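Local coordinates for stress responsive alpha-beta protein (Jannaschia sp., PDB 3BB5), which is of unknown function but forms a dimer of ferredoxin-like alpha-beta subunits belonging to the stress-responsive A/B barrel family, at residues 23-28 / 114-119; 43-48 / 97-102; 54-59 / 80-85; 58-63 / 73-78. All coordinates share one frame; numbering follows the deposited sequence. Where two conformers were deposited one is given.

Contact 1: residues 23-28 / 114-119. With EDO (1,2-ethanediol), chain G.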
loop_
_atom_site.group_PDB
_atom_site.type_symbol
_atom_site.label_atom_id
_atom_site.label_comp_id
_atom_site.label_asym_id
_atom_site.label_seq_id
_atom_site.Cartn_x
_atom_site.Cartn_y
_atom_site.Cartn_z
ATOM N N HIS A 23 -6.907 -2.232 1.148
ATOM C CA HIS A 23 -6.765 -2.849 -0.188
ATOM C C HIS A 23 -5.901 -1.925 -1.010
ATOM O O HIS A 23 -6.339 -0.854 -1.352
ATOM C CB HIS A 23 -8.180 -2.966 -0.794
ATOM C CG HIS A 23 -8.260 -3.620 -2.145
ATOM N ND1 HIS A 23 -8.064 -4.972 -2.337
ATOM C CD2 HIS A 23 -8.589 -3.114 -3.363
ATOM C CE1 HIS A 23 -8.250 -5.265 -3.615
ATOM N NE2 HIS A 23 -8.569 -4.159 -4.257
ATOM N N LEU A 24 -4.660 -2.323 -1.273
ATOM C CA LEU A 24 -3.705 -1.507 -1.993
ATOM C C LEU A 24 -3.448 -2.121 -3.355
ATOM O O LEU A 24 -3.140 -3.305 -3.469
ATOM C CB LEU A 24 -2.386 -1.384 -1.218
ATOM C CG LEU A 24 -1.151 -0.864 -2.016
ATOM C CD1 LEU A 24 -1.245 0.659 -2.403
ATOM C CD2 LEU A 24 0.194 -1.151 -1.261
ATOM N N VAL A 25 -3.558 -1.297 -4.388
ATOM C CA VAL A 25 -3.427 -1.750 -5.772
ATOM C C VAL A 25 -2.341 -0.896 -6.438
ATOM O O VAL A 25 -2.510 0.316 -6.554
ATOM C CB VAL A 25 -4.791 -1.623 -6.542
ATOM C CG1 VAL A 25 -4.658 -2.098 -7.981
ATOM C CG2 VAL A 25 -5.907 -2.366 -5.789
HETATM N N MSE A 26 -1.221 -1.535 -6.809
HETATM C CA MSE A 26 -0.102 -0.885 -7.512
HETATM C C MSE A 26 -0.055 -1.276 -8.989
HETATM O O MSE A 26 -0.159 -2.440 -9.344
HETATM C CB MSE A 26 1.223 -1.220 -6.829
HETATM C CG MSE A 26 1.277 -0.855 -5.333
HETATM SE SE MSE A 26 0.963 1.038 -4.974
HETATM C CE MSE A 26 2.373 1.800 -6.106
ATOM N N LEU A 27 0.082 -0.281 -9.855
ATOM C CA LEU A 27 -0.173 -0.475 -11.278
ATOM C C LEU A 27 1.103 -0.283 -12.027
ATOM O O LEU A 27 1.874 0.566 -11.664
ATOM C CB LEU A 27 -1.217 0.516 -11.784
ATOM C CG LEU A 27 -2.628 0.408 -11.190
ATOM C CD1 LEU A 27 -3.450 1.640 -11.633
ATOM C CD2 LEU A 27 -3.341 -0.914 -11.568
ATOM N N GLU A 28 1.287 -1.099 -13.068
ATOM C CA GLU A 28 2.411 -1.069 -14.012
ATOM C C GLU A 28 1.887 -0.689 -15.435
ATOM O O GLU A 28 1.583 -1.572 -16.247
ATOM C CB GLU A 28 3.026 -2.479 -14.033
ATOM C CG GLU A 28 4.487 -2.552 -14.098
ATOM C CD GLU A 28 4.972 -3.988 -14.266
ATOM O OE1 GLU A 28 4.661 -4.825 -13.369
ATOM O OE2 GLU A 28 5.664 -4.252 -15.284
ATOM N N ILE A 114 -0.467 -5.840 -12.170
ATOM C CA ILE A 114 -1.244 -5.274 -11.067
ATOM C C ILE A 114 -0.958 -6.103 -9.811
ATOM O O ILE A 114 -1.251 -7.300 -9.782
ATOM C CB ILE A 114 -2.772 -5.335 -11.337
ATOM C CG1 ILE A 114 -3.132 -4.548 -12.613
ATOM C CG2 ILE A 114 -3.551 -4.837 -10.083
ATOM C CD1 ILE A 114 -4.566 -4.788 -13.139
ATOM N N LEU A 115 -0.348 -5.438 -8.824
ATOM C CA LEU A 115 -0.060 -5.951 -7.469
ATOM C C LEU A 115 -1.185 -5.575 -6.529
ATOM O O LEU A 115 -1.508 -4.410 -6.432
ATOM C CB LEU A 115 1.229 -5.301 -6.930
ATOM C CG LEU A 115 1.633 -5.713 -5.515
ATOM C CD1 LEU A 115 2.202 -7.088 -5.528
ATOM C CD2 LEU A 115 2.622 -4.772 -4.934
ATOM N N VAL A 116 -1.781 -6.550 -5.848
ATOM C CA VAL A 116 -2.852 -6.262 -4.921
ATOM C C VAL A 116 -2.462 -6.894 -3.565
ATOM O O VAL A 116 -2.143 -8.083 -3.489
ATOM C CB VAL A 116 -4.181 -6.766 -5.452
ATOM C CG1 VAL A 116 -5.309 -6.426 -4.507
ATOM C CG2 VAL A 116 -4.429 -6.193 -6.812
ATOM N N VAL A 117 -2.431 -6.044 -2.535
ATOM C CA VAL A 117 -2.213 -6.403 -1.131
ATOM C C VAL A 117 -3.519 -6.178 -0.369
ATOM O O VAL A 117 -4.248 -5.248 -0.652
ATOM C CB VAL A 117 -1.152 -5.478 -0.515
ATOM C CG1 VAL A 117 -1.062 -5.673 0.970
ATOM C CG2 VAL A 117 0.225 -5.679 -1.203
ATOM N N ASP A 118 -3.831 -7.039 0.580
ATOM C CA ASP A 118 -5.034 -6.858 1.410
ATOM C C ASP A 118 -4.629 -6.941 2.871
ATOM O O ASP A 118 -4.617 -8.012 3.450
ATOM C CB ASP A 118 -6.092 -7.916 1.081
ATOM C CG ASP A 118 -6.672 -7.770 -0.368
ATOM O OD1 ASP A 118 -7.391 -6.764 -0.613
ATOM O OD2 ASP A 118 -6.413 -8.670 -1.233
ATOM N N LEU A 119 -4.296 -5.809 3.480
ATOM C CA LEU A 119 -3.735 -5.857 4.821
ATOM C C LEU A 119 -4.872 -5.834 5.809
ATOM O O LEU A 119 -5.763 -5.022 5.668
ATOM C CB LEU A 119 -2.762 -4.712 5.108
ATOM C CG LEU A 119 -1.413 -4.552 4.449
ATOM C CD1 LEU A 119 -0.750 -3.374 5.174
ATOM C CD2 LEU A 119 -0.512 -5.789 4.472
HETATM C C1 EDO G . -8.018 -4.300 -8.994
HETATM O O1 EDO G . -8.407 -5.653 -9.276
HETATM C C2 EDO G . -9.225 -3.421 -8.642
HETATM O O2 EDO G . -9.380 -3.259 -7.214
#

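Contact 2: residues 43-48 / 97-102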
loop_
_atom_site.group_PDB
_atom_site.type_symbol
_atom_site.label_atom_id
_atom_site.label_comp_id
_atom_site.label_asym_id
_atom_site.label_seq_id
_atom_site.Cartn_x
_atom_site.Cartn_y
_atom_site.Cartn_z
ATOM N N ALA A 43 -11.350 8.317 -11.831
ATOM C CA ALA A 43 -12.564 9.135 -11.746
ATOM C C ALA A 43 -13.794 8.276 -11.598
ATOM O O ALA A 43 -14.724 8.649 -10.883
ATOM C CB ALA A 43 -12.719 10.047 -12.982
ATOM N N ILE A 44 -13.816 7.132 -12.280
ATOM C CA ILE A 44 -14.918 6.178 -12.138
ATOM C C ILE A 44 -14.999 5.611 -10.685
ATOM O O ILE A 44 -16.064 5.573 -10.074
ATOM C CB ILE A 44 -14.854 5.051 -13.211
ATOM C CG1 ILE A 44 -15.195 5.629 -14.596
ATOM C CG2 ILE A 44 -15.790 3.896 -12.835
ATOM C CD1 ILE A 44 -14.758 4.773 -15.829
ATOM N N LEU A 45 -13.863 5.215 -10.141
ATOM C CA LEU A 45 -13.782 4.766 -8.748
ATOM C C LEU A 45 -14.028 5.845 -7.671
ATOM O O LEU A 45 -14.709 5.562 -6.682
ATOM C CB LEU A 45 -12.485 4.046 -8.529
ATOM C CG LEU A 45 -12.308 2.759 -9.365
ATOM C CD1 LEU A 45 -10.927 2.156 -9.074
ATOM C CD2 LEU A 45 -13.425 1.755 -9.098
ATOM N N ASP A 46 -13.570 7.082 -7.898
ATOM C CA ASP A 46 -13.935 8.217 -7.027
ATOM C C ASP A 46 -15.458 8.388 -6.912
ATOM O O ASP A 46 -15.979 8.673 -5.836
ATOM C CB ASP A 46 -13.330 9.547 -7.498
ATOM C CG ASP A 46 -11.841 9.684 -7.163
ATOM O OD1 ASP A 46 -11.383 9.050 -6.191
ATOM O OD2 ASP A 46 -11.108 10.387 -7.906
ATOM N N GLY A 47 -16.155 8.206 -8.029
ATOM C CA GLY A 47 -17.600 8.269 -8.049
ATOM C C GLY A 47 -18.268 7.152 -7.318
ATOM O O GLY A 47 -19.289 7.357 -6.685
ATOM N N LEU A 48 -17.724 5.953 -7.432
ATOM C CA LEU A 48 -18.279 4.802 -6.739
ATOM C C LEU A 48 -18.120 4.811 -5.213
ATOM O O LEU A 48 -19.071 4.492 -4.508
ATOM C CB LEU A 48 -17.745 3.487 -7.327
ATOM C CG LEU A 48 -18.177 2.205 -6.611
ATOM C CD1 LEU A 48 -19.690 2.016 -6.708
ATOM C CD2 LEU A 48 -17.370 1.013 -7.127
ATOM N N GLN A 97 -16.154 -3.469 -11.765
ATOM C CA GLN A 97 -15.807 -4.410 -12.805
ATOM C C GLN A 97 -15.415 -3.695 -14.096
ATOM O O GLN A 97 -14.455 -4.097 -14.760
ATOM C CB GLN A 97 -16.945 -5.413 -13.016
ATOM C CG GLN A 97 -16.996 -6.456 -11.886
ATOM C CD GLN A 97 -18.133 -7.464 -12.060
ATOM O OE1 GLN A 97 -19.307 -7.115 -11.947
ATOM N NE2 GLN A 97 -17.785 -8.711 -12.327
ATOM N N ARG A 98 -16.118 -2.625 -14.446
ATOM C CA ARG A 98 -15.688 -1.811 -15.590
ATOM C C ARG A 98 -14.330 -1.137 -15.396
ATOM O O ARG A 98 -13.472 -1.232 -16.257
ATOM C CB ARG A 98 -16.712 -0.773 -15.957
ATOM C CG ARG A 98 -16.547 -0.361 -17.424
ATOM C CD ARG A 98 -17.666 0.473 -17.903
ATOM N NE ARG A 98 -17.533 1.836 -17.417
ATOM C CZ ARG A 98 -18.110 2.319 -16.324
ATOM N NH1 ARG A 98 -18.893 1.558 -15.564
ATOM N NH2 ARG A 98 -17.904 3.588 -16.000
ATOM N N ALA A 99 -14.150 -0.454 -14.271
ATOM C CA ALA A 99 -12.887 0.197 -13.930
ATOM C C ALA A 99 -11.730 -0.817 -13.896
ATOM O O ALA A 99 -10.672 -0.542 -14.427
ATOM C CB ALA A 99 -13.016 0.939 -12.597
ATOM N N GLY A 100 -11.963 -1.989 -13.287
ATOM C CA GLY A 100 -10.987 -3.089 -13.233
ATOM C C GLY A 100 -10.545 -3.562 -14.612
ATOM O O GLY A 100 -9.347 -3.795 -14.855
ATOM N N GLY A 101 -11.511 -3.699 -15.516
ATOM C CA GLY A 101 -11.239 -4.045 -16.906
ATOM C C GLY A 101 -10.348 -3.058 -17.633
ATOM O O GLY A 101 -9.461 -3.450 -18.409
HETATM N N MSE A 102 -10.586 -1.779 -17.373
HETATM C CA MSE A 102 -9.778 -0.696 -17.927
HETATM C C MSE A 102 -8.345 -0.688 -17.423
HETATM O O MSE A 102 -7.443 -0.296 -18.125
HETATM C CB MSE A 102 -10.435 0.648 -17.579
HETATM C CG MSE A 102 -11.788 0.860 -18.230
HETATM SE SE MSE A 102 -12.624 2.483 -17.544
HETATM C CE MSE A 102 -11.315 3.741 -18.323
#

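Contact 3: residues 54-59 / 80-85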
loop_
_atom_site.group_PDB
_atom_site.type_symbol
_atom_site.label_atom_id
_atom_site.label_comp_id
_atom_site.label_asym_id
_atom_site.label_seq_id
_atom_site.Cartn_x
_atom_site.Cartn_y
_atom_site.Cartn_z
ATOM N N GLY A 54 -19.509 0.554 3.086
ATOM C CA GLY A 54 -18.394 -0.163 3.678
ATOM C C GLY A 54 -17.021 0.202 3.187
ATOM O O GLY A 54 -16.056 -0.345 3.711
ATOM N N LEU A 55 -16.925 1.080 2.159
ATOM C CA LEU A 55 -15.632 1.616 1.643
ATOM C C LEU A 55 -15.477 3.009 2.227
ATOM O O LEU A 55 -16.057 3.980 1.736
ATOM C CB LEU A 55 -15.623 1.688 0.116
ATOM C CG LEU A 55 -14.322 1.764 -0.687
ATOM C CD1 LEU A 55 -14.679 1.824 -2.184
ATOM C CD2 LEU A 55 -13.446 2.904 -0.308
ATOM N N THR A 56 -14.713 3.107 3.297
ATOM C CA THR A 56 -14.688 4.309 4.085
ATOM C C THR A 56 -13.765 5.405 3.518
ATOM O O THR A 56 -13.959 6.589 3.815
ATOM C CB THR A 56 -14.309 3.955 5.513
ATOM O OG1 THR A 56 -13.058 3.267 5.494
ATOM C CG2 THR A 56 -15.353 3.041 6.101
ATOM N N GLU A 57 -12.786 5.023 2.695
ATOM C CA GLU A 57 -11.858 5.970 2.105
ATOM C C GLU A 57 -11.205 5.383 0.847
ATOM O O GLU A 57 -10.837 4.222 0.807
ATOM C CB GLU A 57 -10.809 6.344 3.126
ATOM C CG GLU A 57 -9.958 7.551 2.757
ATOM C CD GLU A 57 -8.809 7.768 3.743
ATOM O OE1 GLU A 57 -9.077 8.245 4.886
ATOM O OE2 GLU A 57 -7.647 7.423 3.385
ATOM N N PHE A 58 -11.144 6.204 -0.202
ATOM C CA PHE A 58 -10.551 5.863 -1.475
ATOM C C PHE A 58 -9.594 6.996 -1.870
ATOM O O PHE A 58 -9.956 8.144 -1.879
ATOM C CB PHE A 58 -11.614 5.620 -2.551
ATOM C CG PHE A 58 -11.023 5.383 -3.932
ATOM C CD1 PHE A 58 -10.460 4.165 -4.259
ATOM C CD2 PHE A 58 -10.999 6.392 -4.885
ATOM C CE1 PHE A 58 -9.885 3.946 -5.494
ATOM C CE2 PHE A 58 -10.426 6.173 -6.116
ATOM C CZ PHE A 58 -9.866 4.934 -6.420
ATOM N N ARG A 59 -8.356 6.628 -2.155
ATOM C CA ARG A 59 -7.272 7.547 -2.441
ATOM C C ARG A 59 -6.372 6.990 -3.550
ATOM O O ARG A 59 -6.125 5.789 -3.625
ATOM C CB ARG A 59 -6.412 7.724 -1.186
ATOM C CG ARG A 59 -7.074 8.504 -0.063
ATOM C CD ARG A 59 -7.247 9.985 -0.387
ATOM N NE ARG A 59 -7.463 10.727 0.853
ATOM C CZ ARG A 59 -8.625 10.810 1.499
ATOM N NH1 ARG A 59 -9.722 10.236 1.017
ATOM N NH2 ARG A 59 -8.692 11.484 2.642
ATOM N N THR A 80 -9.914 1.550 1.844
ATOM C CA THR A 80 -10.076 1.099 3.207
ATOM C C THR A 80 -11.503 0.539 3.331
ATOM O O THR A 80 -12.439 1.260 3.073
ATOM C CB THR A 80 -9.867 2.290 4.173
ATOM O OG1 THR A 80 -8.531 2.790 4.011
ATOM C CG2 THR A 80 -10.096 1.891 5.628
ATOM N N PHE A 81 -11.644 -0.730 3.717
ATOM C CA PHE A 81 -12.943 -1.371 3.938
ATOM C C PHE A 81 -13.173 -1.710 5.396
ATOM O O PHE A 81 -12.245 -2.034 6.138
ATOM C CB PHE A 81 -13.056 -2.657 3.117
ATOM C CG PHE A 81 -12.924 -2.444 1.636
ATOM C CD1 PHE A 81 -13.951 -1.886 0.920
ATOM C CD2 PHE A 81 -11.758 -2.791 0.958
ATOM C CE1 PHE A 81 -13.847 -1.686 -0.446
ATOM C CE2 PHE A 81 -11.665 -2.592 -0.403
ATOM C CZ PHE A 81 -12.724 -2.022 -1.091
ATOM N N THR A 82 -14.429 -1.593 5.804
ATOM C CA THR A 82 -14.851 -1.992 7.123
ATOM C C THR A 82 -14.557 -3.479 7.372
ATOM O O THR A 82 -14.187 -3.866 8.464
ATOM C CB THR A 82 -16.355 -1.699 7.303
ATOM O OG1 THR A 82 -16.538 -0.284 7.356
ATOM C CG2 THR A 82 -16.892 -2.316 8.606
ATOM N N ASP A 83 -14.746 -4.289 6.340
ATOM C CA ASP A 83 -14.648 -5.731 6.440
ATOM C C ASP A 83 -14.650 -6.377 5.064
ATOM O O ASP A 83 -14.786 -5.713 4.027
ATOM C CB ASP A 83 -15.787 -6.305 7.314
ATOM C CG ASP A 83 -17.177 -5.969 6.803
ATOM O OD1 ASP A 83 -17.368 -5.674 5.616
ATOM O OD2 ASP A 83 -18.112 -6.035 7.612
ATOM N N LYS A 84 -14.500 -7.693 5.073
ATOM C CA LYS A 84 -14.517 -8.505 3.876
ATOM C C LYS A 84 -15.842 -8.410 3.100
ATOM O O LYS A 84 -15.839 -8.403 1.887
ATOM C CB LYS A 84 -14.230 -9.936 4.279
ATOM C CG LYS A 84 -14.101 -10.900 3.127
ATOM C CD LYS A 84 -12.811 -10.783 2.371
ATOM C CE LYS A 84 -12.611 -12.013 1.469
ATOM N NZ LYS A 84 -13.508 -11.976 0.309
ATOM N N ALA A 85 -16.976 -8.361 3.792
ATOM C CA ALA A 85 -18.238 -8.184 3.112
ATOM C C ALA A 85 -18.179 -6.913 2.255
ATOM O O ALA A 85 -18.661 -6.925 1.125
ATOM C CB ALA A 85 -19.447 -8.146 4.118
#

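Contact 4: residues 58-63 / 73-78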
loop_
_atom_site.group_PDB
_atom_site.type_symbol
_atom_site.label_atom_id
_atom_site.label_comp_id
_atom_site.label_asym_id
_atom_site.label_seq_id
_atom_site.Cartn_x
_atom_site.Cartn_y
_atom_site.Cartn_z
ATOM N N PHE A 58 -11.144 6.204 -0.202
ATOM C CA PHE A 58 -10.551 5.863 -1.475
ATOM C C PHE A 58 -9.594 6.996 -1.870
ATOM O O PHE A 58 -9.956 8.144 -1.879
ATOM C CB PHE A 58 -11.614 5.620 -2.551
ATOM C CG PHE A 58 -11.023 5.383 -3.932
ATOM C CD1 PHE A 58 -10.460 4.165 -4.259
ATOM C CD2 PHE A 58 -10.999 6.392 -4.885
ATOM C CE1 PHE A 58 -9.885 3.946 -5.494
ATOM C CE2 PHE A 58 -10.426 6.173 -6.116
ATOM C CZ PHE A 58 -9.866 4.934 -6.420
ATOM N N ARG A 59 -8.356 6.628 -2.155
ATOM C CA ARG A 59 -7.272 7.547 -2.441
ATOM C C ARG A 59 -6.372 6.990 -3.550
ATOM O O ARG A 59 -6.125 5.789 -3.625
ATOM C CB ARG A 59 -6.412 7.724 -1.186
ATOM C CG ARG A 59 -7.074 8.504 -0.063
ATOM C CD ARG A 59 -7.247 9.985 -0.387
ATOM N NE ARG A 59 -7.463 10.727 0.853
ATOM C CZ ARG A 59 -8.625 10.810 1.499
ATOM N NH1 ARG A 59 -9.722 10.236 1.017
ATOM N NH2 ARG A 59 -8.692 11.484 2.642
ATOM N N HIS A 60 -5.876 7.871 -4.407
ATOM C CA HIS A 60 -5.041 7.465 -5.532
ATOM C C HIS A 60 -3.988 8.521 -5.863
ATOM O O HIS A 60 -4.204 9.715 -5.643
ATOM C CB HIS A 60 -5.902 7.131 -6.755
ATOM C CG HIS A 60 -6.764 8.257 -7.232
ATOM N ND1 HIS A 60 -6.326 9.198 -8.136
ATOM C CD2 HIS A 60 -8.057 8.567 -6.964
ATOM C CE1 HIS A 60 -7.307 10.051 -8.391
ATOM N NE2 HIS A 60 -8.362 9.700 -7.679
ATOM N N GLY A 61 -2.838 8.085 -6.391
ATOM C CA GLY A 61 -1.862 9.054 -6.879
ATOM C C GLY A 61 -0.585 8.458 -7.421
ATOM O O GLY A 61 -0.418 7.253 -7.377
ATOM N N PRO A 62 0.311 9.314 -7.941
ATOM C CA PRO A 62 1.611 8.842 -8.338
ATOM C C PRO A 62 2.389 8.324 -7.173
ATOM O O PRO A 62 2.305 8.860 -6.092
ATOM C CB PRO A 62 2.308 10.087 -8.903
ATOM C CG PRO A 62 1.484 11.284 -8.444
ATOM C CD PRO A 62 0.123 10.760 -8.203
ATOM N N ASN A 63 3.188 7.310 -7.449
ATOM C CA ASN A 63 4.219 6.844 -6.560
ATOM C C ASN A 63 5.494 7.691 -6.731
ATOM O O ASN A 63 6.241 7.542 -7.710
ATOM C CB ASN A 63 4.473 5.363 -6.859
ATOM C CG ASN A 63 5.479 4.727 -5.930
ATOM O OD1 ASN A 63 5.869 5.290 -4.907
ATOM N ND2 ASN A 63 5.898 3.517 -6.286
ATOM N N TYR A 73 6.232 0.425 -10.246
ATOM C CA TYR A 73 4.826 0.813 -10.031
ATOM C C TYR A 73 4.711 2.303 -9.905
ATOM O O TYR A 73 4.794 2.828 -8.797
ATOM C CB TYR A 73 4.311 0.209 -8.745
ATOM C CG TYR A 73 4.370 -1.277 -8.723
ATOM C CD1 TYR A 73 3.551 -2.028 -9.584
ATOM C CD2 TYR A 73 5.241 -1.955 -7.848
ATOM C CE1 TYR A 73 3.600 -3.404 -9.579
ATOM C CE2 TYR A 73 5.288 -3.335 -7.835
ATOM C CZ TYR A 73 4.459 -4.057 -8.703
ATOM O OH TYR A 73 4.486 -5.435 -8.719
ATOM N N PRO A 74 4.519 2.999 -11.026
ATOM C CA PRO A 74 4.511 4.435 -10.945
ATOM C C PRO A 74 3.171 5.048 -10.425
ATOM O O PRO A 74 3.117 6.252 -10.220
ATOM C CB PRO A 74 4.798 4.850 -12.395
ATOM C CG PRO A 74 4.167 3.795 -13.185
ATOM C CD PRO A 74 4.330 2.528 -12.406
ATOM N N TYR A 75 2.133 4.234 -10.210
ATOM C CA TYR A 75 0.805 4.750 -9.798
ATOM C C TYR A 75 0.066 3.698 -8.973
ATOM O O TYR A 75 0.193 2.497 -9.207
ATOM C CB TYR A 75 -0.042 5.189 -11.033
ATOM C CG TYR A 75 -1.126 6.226 -10.706
ATOM C CD1 TYR A 75 -2.386 5.832 -10.290
ATOM C CD2 TYR A 75 -0.869 7.589 -10.765
ATOM C CE1 TYR A 75 -3.356 6.729 -9.982
ATOM C CE2 TYR A 75 -1.853 8.514 -10.436
ATOM C CZ TYR A 75 -3.093 8.069 -10.044
ATOM O OH TYR A 75 -4.092 8.957 -9.703
ATOM N N GLY A 76 -0.695 4.142 -7.977
ATOM C CA GLY A 76 -1.444 3.200 -7.161
ATOM C C GLY A 76 -2.620 3.795 -6.461
ATOM O O GLY A 76 -2.878 5.002 -6.529
ATOM N N PHE A 77 -3.379 2.927 -5.827
ATOM C CA PHE A 77 -4.497 3.389 -5.017
ATOM C C PHE A 77 -4.731 2.530 -3.805
ATOM O O PHE A 77 -4.136 1.489 -3.678
ATOM C CB PHE A 77 -5.767 3.611 -5.855
ATOM C CG PHE A 77 -6.293 2.385 -6.570
ATOM C CD1 PHE A 77 -5.875 2.085 -7.837
ATOM C CD2 PHE A 77 -7.284 1.601 -5.999
ATOM C CE1 PHE A 77 -6.409 1.005 -8.520
ATOM C CE2 PHE A 77 -7.806 0.529 -6.647
ATOM C CZ PHE A 77 -7.379 0.228 -7.919
ATOM N N LEU A 78 -5.548 3.059 -2.894
ATOM C CA LEU A 78 -5.870 2.466 -1.598
ATOM C C LEU A 78 -7.382 2.565 -1.343
ATOM O O LEU A 78 -7.950 3.662 -1.423
ATOM C CB LEU A 78 -5.143 3.188 -0.462
ATOM C CG LEU A 78 -5.223 2.400 0.859
ATOM C CD1 LEU A 78 -4.107 1.279 0.946
ATOM C CD2 LEU A 78 -5.192 3.312 2.086
#

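Contact 1: residues 23-28 / 114-119
H23 and V116 meet obliquely: the imidazole crosses the valine side chain with CE1 resting 3.3 Å from V116 CG1, so that this one methyl forms a small bump beside the ring. The same ring runs alongside the side chain of D118, both pointing the same way, and its ND1 donates to D118 OD1 at 2.6 Å in a nearly straight bond (174°). The carboxylate is met on its syn side and lies 22° from the ring plane. With CG anti to the backbone N (chi1 -178°), the ring reaches across to the neighbouring strand, and NE2 at its far edge is hydrogen-bonded to O2 of an ethanediol, probably from the crystallisation liquor. Were H23 an alanine, D118 OD1 would probably lose its N-H donor and V116 CG1 the ring it packs against. Strands 21-27 and 114-120 are antiparallel neighbours in the ferredoxin-like sheet, joined by paired backbone bonds of L24 with V117 and M26 with L115. Further along the helix-facing side, I114 is the bump: its CG2 sits 3.6 Å from V25 CG1, and its CG1 lies 3.8 Å from L27 CD2, so one isoleucine fills the notch between two residues of the opposite strand. On the other face the fit is shallower: L24 and V117 meet through their CB atoms, and M26 CB lies 4.1 Å from L115 CB. That face looks to the second subunit, whose own L24 packs on L24 and whose V117 packs on M26; on the H23 side, D118 OD2 accepts from F66 N of that same subunit.

Contact 2: residues 43-48 / 97-102
I44 carries most of the apolar packing between these two helices, sending its branches to different partners on 97-102. Its CD1 comes within 3.6 Å of the selenium of M102, the two side chains crossing at about a right angle, while CG2 lies 4.1 Å from A99 CB. The chi1 of -70° sets CG1 beside the backbone N and CG2 beside the carbonyl carbon, spreading the fork so that one side chain serves both neighbours. L45 adds a second, more buried apolar contact: CD2 touches A99 CB at 3.6 Å, and CG is almost as near. The single methyl of A99 is thus pressed by leucine and isoleucine together, and the axes of the two short segments pass 9.8 Å apart.

The one approach of a polar group is made by R98. Its chain bends at chi3 (77°) and carries the guanidinium over to I44, NH2 reaching 3.4 Å from CD1; this is van der Waals contact of a charged end with a methyl, at the solvent-exposed side of the pair.

Around the pair, M102 also packs on R37 and E40 of helix 34-48, and L48 on T95 and H96. On the sheet side, L45 rests on F58 of strand 55-62, while D46 OD2 takes a hydrogen bond from H60 NE2.

The two helices run antiparallel, at 158° between the short segments, and no other chain of the assembly touches them here. Such side-by-side packing of antiparallel helices over one face of an antiparallel sheet is the layered alpha-beta arrangement of the ferredoxin-like fold.

Contact 3: residues 54-59 / 80-85
L55 and F81 form the tight part of this contact: L55 CG lies 3.5 Å from CE1 of the phenylalanine ring, approaching it obliquely, with CB and CD1 close to the same ring carbon. Chi1 of F81, -60°, turns its ring back toward the other strand, where the carbonyl oxygen of G54 sits at the ring edge. That oxygen also accepts from T82 N at 2.9 Å, closing the pairing at this end. T80, buried, belongs to the tight part too. Its O accepts twice from T56: from the backbone N at 2.9 Å, and from OG1 at 3.2 Å, the hydroxyl standing well above the carbonyl plane. OG1 of T56 is set there between its backbone N and carbonyl carbon (chi1 56°).

The loose, solvent side is slight: T56 CG2 merely brushes T82 OG1 at 3.7 Å, both residues being exposed. E57 O accepts from T80 N; the E57 carboxylate turns away, OE2 bonding to Y22 OH of the second subunit.

Strands 55-62 and 75-81 pair antiparallel here, but the pairing is interrupted at T56, consistent with a beta bulge. The chain then passes into helix 84-92, with D83 as N-cap through its OD1 to A86 N. The L55-F81 face lies against that helix: Y90 meets both side chains, and A86 and L87 pack on F81, so this end of the two strands packs under helix 84-92.

Contact 4: residues 58-63 / 73-78
Y75 lays its ring across the backbone of G61, and its side chain can be followed outward. From CB, the chi1 of -156° takes CG away from the backbone N and turns the ring toward G61; there CG and CD2 lie against G61 O, 3.4 Å from CD2, with that oxygen above the ring centre. CE2 comes next, 3.3 Å from G61 C and close to P62 N, while the proline's CD packs on the same ring carbon. CZ passes over G61 CA, and the terminal OH reaches H60 ND1 at 2.7 Å, in the imidazole plane. Strands 55-62 and 75-81 form an antiparallel hairpin in the ferredoxin-like sheet, G61 and G76 exchanging backbone bonds across it. A leucine in place of Y75 would probably leave H60 ND1 without its hydroxyl partner and bare the peptide of G61. Further along the helix side, the rings of F58 and F77 meet obliquely, their planes at 55°. Near the connecting loop, N63 ND2 donates to Y73 O at 2.8 Å, with Y73 O lying in the amide plane of N63, and N63 OD1 accepts from D118 N of the second subunit.

In the fold
From the N terminus, strand 21-27 is paired by contact 1 with the last strand, 114-120, closing the largest loop and holding the other three contacts within it. Helix 34-48 follows and, through contact 2, meets helix 94-105, enclosing a second loop that contains both hairpin contacts. Strand 55-62 then turns back into 75-81: contact 4 closes the hairpin beside its connecting loop, and contact 3 joins the far end of the same strands, running on into helix 84-92. F58 and R59 belong to both segments of that strand. None of the loops cross. V25 and F77 link contacts 1 and 4 within the sheet, while D46 and H60 tie contact 2 to contact 4.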